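Local coordinates for sensor protein kinase HptS (Staphylococcus aureus, PDB 6LKI), which probably senses an extracellular signal linked to hexose phosphate and, as a histidine kinase, autophosphorylates and passes the phosphoryl group to a response regulator, at residues Q32-T37 and T43-E48; P108-I113 and I130-D135. One frame throughout, in Å; residues are numbered along the deposited sequence.

Interactions 1 and 2 lie on opposite sides of the chain's centre, about 22 Å and 12 Å from it. Their own centres are about 32 Å apart, and their nearest atoms about 18 Å, so they do not touch. Residues 32-37 and 43-48 close the turn between helices 2-31 and 39-55 at one end of the molecule, whereas 108-113 and 130-135 link the helix between the two antiparallel sheets to the end strand of the second. Two such sheet modules beside a long N-terminal helix are consistent with a double-Cache sensor. Neither contact holds a ligand; both are structural packing, one in each module, with 2-31 running alongside.

Interaction 1: Q32-T37 and T43-E48; sequences QELDLT and TATKRE
Unusually for an apolar contact, the atom at its middle is an oxygen: Thr45 OG1 lies 3.4 Å from Leu34 CD1 and 3.5 Å from Leu36 CD2. The setting is an alpha-alpha hairpin, in which the loop after helix 2-31 passes alongside the first turns of helix 39-55. The hydroxyl can sit between two methyls because its hydrogen bond is made within the helix, to Asp41 O one turn earlier. With OG1 beside the backbone N (chi1 -56°), it faces that carbonyl, and CG2 stands anti to the backbone N. Threonine thus suits a buried helix position: its polar tip is satisfied locally, and the rest packs like a small branched apolar residue.

The two leucines come to it differently. Leu34 points at the helix and slides past Thr45 in the opposite direction, its second methyl CD2 reaching Ala44 CB at 4.4 Å, a looser apolar touch at the rim, where the small alanine takes up little room. Leu36 does not set out toward the helix; only its far end comes near, crossing Thr45 at about a right angle. Leu64 of strand 59-66 and Phe93 also touch both Leu36 and Thr45, joining the loop and helix to the first sheet.

Polar groups fix the loop's path. Asp35 N bonds to Asp41 OD2, and Leu36 N to Asn95 OD1. Pointing away from the helix, Asp35 forms an Asx turn: its OD1 accepts from Thr37 N at 3.0 Å and from Thr37 OG1 at 2.6 Å, both arriving from the same face of the carboxylate.

Interaction 2: P108-I113 and I130-D135; sequences PRLSEI and ILYAND
Leu110 meets residues 130-135 in two ways: its side chain packs on Tyr132, and its carbonyl is joined to Asn134 through a water. This is a helix packed on an antiparallel, PAS-like sheet; here it reaches the outermost strand, 130-133, and the turn after it. Leu110 CD1 approaches the Tyr132 ring obliquely, coming to 4.2 Å from CE2. Nearby, Leu110 O and Asn134 ND2 are 3.7 Å apart, too far for a direct bond, and the water closes the gap: it donates to Leu110 O over 2.6 Å and accepts from Asn134 ND2 over 2.7 Å. The amide nitrogen also lies 4.1 Å from Leu110 CB, so the leucine offers a carbonyl to one partner and hydrocarbon to both.

The next shell sets these groups in place. Asn134 holds its amide between the backbone N and carbonyl carbon (chi1 55°), and the other end of that amide, OD1, accepts from Ala121 N on the neighbouring strand 120-125. Bonded at both ends, the asparagine amide has its orientation well defined, which keeps ND2 turned to the water. Tyr132 is a buried aromatic whose polar end is also satisfied, since OH bonds to Ala105 O on strand 97-106 of the first sheet, so its hydroxyl links the second sheet to the first. Ala121 and Ile167 also pack against Leu110, and Ser9 of helix 2-31 touches it too.

Further out, a classic beta bulge places Leu131 and Tyr132 together opposite Ile123. At the start of the helix, Leu110 N bonds to Thr107 OG1.

Interaction 1: Q32-T37 and T43-E48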
loop_
_atom_site.group_PDB
_atom_site.type_symbol
_atom_site.label_atom_id
_atom_site.label_comp_id
_atom_site.label_asym_id
_atom_site.label_seq_id
_atom_site.Cartn_x
_atom_site.Cartn_y
_atom_site.Cartn_z
ATOM N N GLN B 32 21.041 -12.283 0.105
ATOM C CA GLN B 32 21.847 -11.120 -0.247
ATOM C C GLN B 32 22.653 -11.329 -1.521
ATOM O O GLN B 32 23.162 -10.350 -2.080
ATOM C CB GLN B 32 22.782 -10.762 0.911
ATOM C CG GLN B 32 22.056 -10.416 2.201
ATOM C CD GLN B 32 23.001 -10.013 3.314
ATOM O OE1 GLN B 32 23.794 -9.083 3.167
ATOM N NE2 GLN B 32 22.922 -10.714 4.439
ATOM N N GLU B 33 22.780 -12.568 -1.992
ATOM C CA GLU B 33 23.462 -12.878 -3.239
ATOM C C GLU B 33 22.512 -12.995 -4.423
ATOM O O GLU B 33 22.974 -13.165 -5.556
ATOM C CB GLU B 33 24.255 -14.182 -3.094
ATOM C CG GLU B 33 25.446 -14.093 -2.154
ATOM C CD GLU B 33 26.521 -13.157 -2.669
ATOM O OE1 GLU B 33 26.971 -12.282 -1.899
ATOM O OE2 GLU B 33 26.916 -13.297 -3.846
ATOM N N LEU B 34 21.205 -12.908 -4.195
ATOM C CA LEU B 34 20.209 -13.158 -5.229
ATOM C C LEU B 34 19.638 -11.837 -5.728
ATOM O O LEU B 34 19.077 -11.062 -4.946
ATOM C CB LEU B 34 19.098 -14.064 -4.700
ATOM C CG LEU B 34 19.533 -15.492 -4.361
ATOM C CD1 LEU B 34 18.399 -16.272 -3.713
ATOM C CD2 LEU B 34 20.037 -16.206 -5.604
ATOM N N ASP B 35 19.782 -11.590 -7.029
ATOM C CA ASP B 35 19.249 -10.401 -7.686
ATOM C C ASP B 35 17.904 -10.770 -8.304
ATOM O O ASP B 35 17.851 -11.486 -9.309
ATOM C CB ASP B 35 20.233 -9.891 -8.740
ATOM C CG ASP B 35 19.762 -8.620 -9.435
ATOM O OD1 ASP B 35 18.608 -8.190 -9.226
ATOM O OD2 ASP B 35 20.561 -8.045 -10.204
ATOM N N LEU B 36 16.820 -10.269 -7.713
ATOM C CA LEU B 36 15.480 -10.639 -8.151
ATOM C C LEU B 36 15.045 -9.934 -9.431
ATOM O O LEU B 36 13.898 -10.111 -9.855
ATOM C CB LEU B 36 14.469 -10.374 -7.031
ATOM C CG LEU B 36 14.684 -11.221 -5.772
ATOM C CD1 LEU B 36 13.465 -11.179 -4.863
ATOM C CD2 LEU B 36 15.034 -12.661 -6.137
ATOM N N THR B 37 15.915 -9.140 -10.051
ATOM C CA THR B 37 15.706 -8.719 -11.429
ATOM C C THR B 37 16.319 -9.694 -12.422
ATOM O O THR B 37 16.118 -9.539 -13.633
ATOM C CB THR B 37 16.284 -7.318 -11.663
ATOM O OG1 THR B 37 17.704 -7.345 -11.474
ATOM C CG2 THR B 37 15.663 -6.316 -10.699
ATOM N N THR B 43 14.034 -17.767 -10.053
ATOM C CA THR B 43 13.751 -19.197 -10.019
ATOM C C THR B 43 14.354 -19.847 -8.778
ATOM O O THR B 43 13.711 -20.681 -8.130
ATOM C CB THR B 43 14.282 -19.868 -11.287
ATOM O OG1 THR B 43 13.617 -19.320 -12.432
ATOM C CG2 THR B 43 14.046 -21.372 -11.239
ATOM N N ALA B 44 15.586 -19.470 -8.428
ATOM C CA ALA B 44 16.216 -20.033 -7.240
ATOM C C ALA B 44 15.445 -19.663 -5.978
ATOM O O ALA B 44 15.321 -20.476 -5.056
ATOM C CB ALA B 44 17.668 -19.565 -7.139
ATOM N N THR B 45 14.913 -18.439 -5.925
ATOM C CA THR B 45 14.151 -18.016 -4.755
ATOM C C THR B 45 12.804 -18.725 -4.687
ATOM O O THR B 45 12.379 -19.157 -3.609
ATOM C CB THR B 45 13.961 -16.499 -4.771
ATOM O OG1 THR B 45 15.240 -15.859 -4.849
ATOM C CG2 THR B 45 13.248 -16.037 -3.510
ATOM N N LYS B 46 12.118 -18.854 -5.826
ATOM C CA LYS B 46 10.857 -19.589 -5.851
ATOM C C LYS B 46 11.057 -21.042 -5.434
ATOM O O LYS B 46 10.223 -21.611 -4.722
ATOM C CB LYS B 46 10.232 -19.513 -7.244
ATOM C CG LYS B 46 9.637 -18.160 -7.598
ATOM C CD LYS B 46 9.093 -18.156 -9.021
ATOM C CE LYS B 46 8.441 -16.825 -9.365
ATOM N NZ LYS B 46 7.967 -16.788 -10.778
ATOM N N ARG B 47 12.160 -21.658 -5.870
ATOM C CA ARG B 47 12.441 -23.035 -5.476
ATOM C C ARG B 47 12.564 -23.164 -3.963
ATOM O O ARG B 47 12.036 -24.111 -3.368
ATOM C CB ARG B 47 13.717 -23.528 -6.159
ATOM C CG ARG B 47 13.552 -23.863 -7.635
ATOM C CD ARG B 47 14.903 -24.102 -8.291
ATOM N NE ARG B 47 14.779 -24.481 -9.696
ATOM C CZ ARG B 47 15.810 -24.606 -10.527
ATOM N NH1 ARG B 47 17.043 -24.382 -10.092
ATOM N NH2 ARG B 47 15.609 -24.952 -11.791
ATOM N N GLU B 48 13.257 -22.218 -3.322
ATOM C CA GLU B 48 13.426 -22.282 -1.874
ATOM C C GLU B 48 12.109 -22.039 -1.147
ATOM O O GLU B 48 11.808 -22.715 -0.156
ATOM C CB GLU B 48 14.481 -21.269 -1.426
ATOM C CG GLU B 48 15.870 -21.551 -1.967
ATOM C CD GLU B 48 16.361 -22.938 -1.601
ATOM O OE1 GLU B 48 16.381 -23.261 -0.395
ATOM O OE2 GLU B 48 16.717 -23.707 -2.520
#

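Interaction 2: P108-I113 and I130-D135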
loop_
_atom_site.group_PDB
_atom_site.type_symbol
_atom_site.label_atom_id
_atom_site.label_comp_id
_atom_site.label_asym_id
_atom_site.label_seq_id
_atom_site.Cartn_x
_atom_site.Cartn_y
_atom_site.Cartn_z
ATOM N N PRO B 108 -4.384 -29.379 7.544
ATOM C CA PRO B 108 -5.029 -30.697 7.426
ATOM C C PRO B 108 -5.747 -31.126 8.689
ATOM O O PRO B 108 -6.743 -31.856 8.610
ATOM C CB PRO B 108 -3.857 -31.632 7.096
ATOM C CG PRO B 108 -2.821 -30.745 6.499
ATOM C CD PRO B 108 -2.952 -29.430 7.206
ATOM N N ARG B 109 -5.274 -30.690 9.858
ATOM C CA ARG B 109 -5.952 -31.036 11.103
ATOM C C ARG B 109 -7.263 -30.275 11.250
ATOM O O ARG B 109 -8.316 -30.875 11.498
ATOM C CB ARG B 109 -5.034 -30.759 12.293
ATOM C CG ARG B 109 -5.024 -31.862 13.334
ATOM C CD ARG B 109 -4.157 -31.475 14.517
ATOM N NE ARG B 109 -2.743 -31.439 14.161
ATOM C CZ ARG B 109 -1.926 -32.482 14.262
ATOM N NH1 ARG B 109 -2.384 -33.641 14.715
ATOM N NH2 ARG B 109 -0.652 -32.366 13.915
ATOM N N LEU B 110 -7.217 -28.947 11.103
ATOM C CA LEU B 110 -8.415 -28.136 11.303
ATOM C C LEU B 110 -9.489 -28.463 10.273
ATOM O O LEU B 110 -10.686 -28.430 10.580
ATOM C CB LEU B 110 -8.061 -26.651 11.248
ATOM C CG LEU B 110 -7.155 -26.127 12.364
ATOM C CD1 LEU B 110 -6.886 -24.644 12.177
ATOM C CD2 LEU B 110 -7.757 -26.403 13.732
ATOM N N SER B 111 -9.081 -28.771 9.039
ATOM C CA SER B 111 -10.054 -29.137 8.017
ATOM C C SER B 111 -10.664 -30.505 8.288
ATOM O O SER B 111 -11.823 -30.748 7.932
ATOM C CB SER B 111 -9.400 -29.110 6.634
ATOM O OG SER B 111 -9.007 -30.411 6.230
ATOM N N GLU B 112 -9.908 -31.406 8.917
ATOM C CA GLU B 112 -10.420 -32.739 9.217
ATOM C C GLU B 112 -11.397 -32.707 10.386
ATOM O O GLU B 112 -12.490 -33.280 10.305
ATOM C CB GLU B 112 -9.260 -33.693 9.513
ATOM C CG GLU B 112 -9.638 -34.881 10.383
ATOM C CD GLU B 112 -8.429 -35.606 10.941
ATOM O OE1 GLU B 112 -7.971 -36.577 10.302
ATOM O OE2 GLU B 112 -7.938 -35.206 12.017
ATOM N N ILE B 113 -11.021 -32.044 11.483
ATOM C CA ILE B 113 -11.903 -31.981 12.644
ATOM C C ILE B 113 -13.166 -31.192 12.321
ATOM O O ILE B 113 -14.214 -31.402 12.945
ATOM C CB ILE B 113 -11.159 -31.389 13.856
ATOM C CG1 ILE B 113 -10.770 -29.933 13.596
ATOM C CG2 ILE B 113 -9.930 -32.223 14.183
ATOM C CD1 ILE B 113 -10.187 -29.232 14.805
ATOM N N ILE B 130 -10.962 -11.139 15.335
ATOM C CA ILE B 130 -10.921 -12.432 14.656
ATOM C C ILE B 130 -9.868 -12.377 13.554
ATOM O O ILE B 130 -9.952 -11.549 12.641
ATOM C CB ILE B 130 -12.295 -12.813 14.087
ATOM C CG1 ILE B 130 -13.289 -13.072 15.221
ATOM C CG2 ILE B 130 -12.176 -14.041 13.194
ATOM C CD1 ILE B 130 -14.653 -13.527 14.750
ATOM N N LEU B 131 -8.872 -13.261 13.641
ATOM C CA LEU B 131 -7.808 -13.340 12.651
ATOM C C LEU B 131 -7.894 -14.571 11.761
ATOM O O LEU B 131 -7.207 -14.620 10.735
ATOM C CB LEU B 131 -6.435 -13.318 13.338
ATOM C CG LEU B 131 -6.157 -12.150 14.283
ATOM C CD1 LEU B 131 -4.784 -12.300 14.914
ATOM C CD2 LEU B 131 -6.270 -10.824 13.548
ATOM N N TYR B 132 -8.709 -15.560 12.121
ATOM C CA TYR B 132 -8.922 -16.725 11.275
ATOM C C TYR B 132 -10.218 -17.400 11.692
ATOM O O TYR B 132 -10.596 -17.374 12.865
ATOM C CB TYR B 132 -7.757 -17.720 11.356
ATOM C CG TYR B 132 -7.970 -18.957 10.509
ATOM C CD1 TYR B 132 -7.707 -18.942 9.146
ATOM C CD2 TYR B 132 -8.444 -20.136 11.073
ATOM C CE1 TYR B 132 -7.906 -20.067 8.368
ATOM C CE2 TYR B 132 -8.647 -21.264 10.302
ATOM C CZ TYR B 132 -8.376 -21.225 8.950
ATOM O OH TYR B 132 -8.575 -22.347 8.179
ATOM N N ALA B 133 -10.890 -18.008 10.715
ATOM C CA ALA B 133 -12.132 -18.726 10.967
ATOM C C ALA B 133 -12.438 -19.616 9.774
ATOM O O ALA B 133 -12.486 -19.133 8.639
ATOM C CB ALA B 133 -13.293 -17.756 11.217
ATOM N N ASN B 134 -12.633 -20.910 10.029
ATOM C CA ASN B 134 -13.131 -21.835 9.021
ATOM C C ASN B 134 -14.638 -22.038 9.133
ATOM O O ASN B 134 -15.172 -23.019 8.607
ATOM C CB ASN B 134 -12.397 -23.175 9.112
ATOM C CG ASN B 134 -12.463 -23.794 10.497
ATOM O OD1 ASN B 134 -13.166 -23.306 11.380
ATOM N ND2 ASN B 134 -11.725 -24.881 10.690
ATOM N N ASP B 135 -15.326 -21.124 9.814
ATOM C CA ASP B 135 -16.770 -21.158 9.994
ATOM C C ASP B 135 -17.346 -19.856 9.457
ATOM O O ASP B 135 -16.860 -18.772 9.796
ATOM C CB ASP B 135 -17.123 -21.346 11.475
ATOM C CG ASP B 135 -18.622 -21.409 11.732
ATOM O OD1 ASP B 135 -19.419 -21.293 10.778
ATOM O OD2 ASP B 135 -19.004 -21.579 12.909
HETATM O O HOH W 1 -11.559 -26.842 12.474
#